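Local coordinates for N-carbamoylsarcosine amidase related protein (PDB 3EEF) that binds zinc and is probably an amidase of the isochorismatase-like hydrolase family, acting on N-carbamoylsarcosine, at residues Glu74-Asp77 and Glu78-Pro81. Sequence-based numbering, arbitrary orientation.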
# COMPACT_ATOMS: atom_id res chain seq x y z
N GLU A 74 15.05 0.51 -21.29
CA GLU A 74 15.96 -0.59 -21.04
C GLU A 74 17.20 -0.09 -20.28
O GLU A 74 17.67 1.04 -20.48
CB GLU A 74 16.35 -1.30 -22.35
N VAL A 75 17.71 -0.95 -19.40
CA VAL A 75 18.91 -0.66 -18.61
C VAL A 75 20.09 -0.51 -19.56
O VAL A 75 20.23 -1.29 -20.50
CB VAL A 75 19.21 -1.82 -17.59
CG1 VAL A 75 20.63 -1.70 -17.00
CG2 VAL A 75 18.15 -1.87 -16.47
N ILE A 76 20.95 0.46 -19.29
CA ILE A 76 22.10 0.69 -20.16
C ILE A 76 23.03 -0.53 -20.14
O ILE A 76 23.15 -1.19 -19.10
CB ILE A 76 22.87 1.99 -19.80
CG1 ILE A 76 23.58 1.87 -18.44
CG2 ILE A 76 21.93 3.18 -19.86
CD1 ILE A 76 24.35 3.15 -18.04
N ASP A 77 23.64 -0.83 -21.29
CA ASP A 77 24.48 -2.04 -21.47
C ASP A 77 25.68 -2.05 -20.57
O ASP A 77 26.09 -3.10 -20.10
CB ASP A 77 24.93 -2.18 -22.93
CG ASP A 77 23.79 -2.54 -23.86
OD1 ASP A 77 22.87 -3.27 -23.41
OD2 ASP A 77 23.81 -2.10 -25.02
N GLU A 78 26.22 -0.87 -20.30
CA GLU A 78 27.37 -0.72 -19.40
C GLU A 78 27.20 -1.49 -18.08
O GLU A 78 28.16 -2.06 -17.58
CB GLU A 78 27.63 0.76 -19.11
CG GLU A 78 28.20 1.56 -20.30
CD GLU A 78 27.13 2.07 -21.25
OE1 GLU A 78 26.07 1.42 -21.38
OE2 GLU A 78 27.35 3.13 -21.86
N ILE A 79 25.98 -1.48 -17.53
CA ILE A 79 25.67 -2.17 -16.26
C ILE A 79 24.51 -3.15 -16.45
O ILE A 79 23.63 -3.27 -15.64
CB ILE A 79 25.37 -1.16 -15.12
CG1 ILE A 79 24.24 -0.18 -15.51
CG2 ILE A 79 26.63 -0.37 -14.77
CD1 ILE A 79 23.80 0.70 -14.37
N ARG A 80 24.53 -3.83 -17.58
CA ARG A 80 23.57 -4.86 -17.90
C ARG A 80 23.35 -5.73 -16.68
O ARG A 80 24.29 -6.09 -15.98
CB ARG A 80 24.11 -5.71 -19.04
CG ARG A 80 23.06 -6.29 -19.95
CD ARG A 80 23.64 -7.39 -20.88
NE ARG A 80 25.00 -7.11 -21.35
CZ ARG A 80 25.33 -6.38 -22.42
NH1 ARG A 80 24.39 -5.80 -23.17
NH2 ARG A 80 26.62 -6.21 -22.74
N PRO A 81 22.09 -6.06 -16.42
CA PRO A 81 21.87 -6.90 -15.26
C PRO A 81 22.32 -8.34 -15.54
O PRO A 81 22.21 -8.80 -16.68
CB PRO A 81 20.35 -6.82 -15.05
CG PRO A 81 19.90 -5.68 -15.90
CD PRO A 81 20.83 -5.63 -17.04
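Asp77 and Arg80 form a salt bridge on the exposed side of a tight turn, with Asp77 OD1 3.0 Å from Arg80 NH1. The second carboxylate oxygen, Asp77 OD2, stands 4.2 Å from Arg80 NH1, and the carboxylate and guanidinium planes are tilted 35° apart. A bend in the arginine chain brings it back over the turn, and the carbonyl oxygen Asp77 O lies 4.0 Å above the centre of the Arg80 guanidinium plane. That same oxygen accepts the backbone N-H of Arg80, while Ile79 N donates to Ile76 O at 3.2 Å; these two successive i to i+3 bonds close the turn.

On the buried side, Ile76 CG1 packs against Ile79 CG1 at 3.6 Å. In both isoleucines CG1 is flanked by N and C of its own backbone (chi1 68° and 56°), which turns these branches onto one another. Val75 CG1 extends the apolar patch, resting against the CD corner of the Pro81 ring at 3.9 Å.

Helix 22-40 receives both isoleucines, through Val28, Arg32 and Ile35, and Tyr47 of strand 45-50 touches Val75 and Pro81. Glu78 passes OE1 beside Ile76 CB at 3.6 Å, and its hydrogen bond to His16 NE2 steadies the carboxylate.

The paired i to i+3 bonds are characteristic of a short 3-10 turn, here within the long loop from helix 59-62 to strand 86-90, packed against helix 22-40 and strand 45-50 of the isochorismatase-like alpha/beta fold.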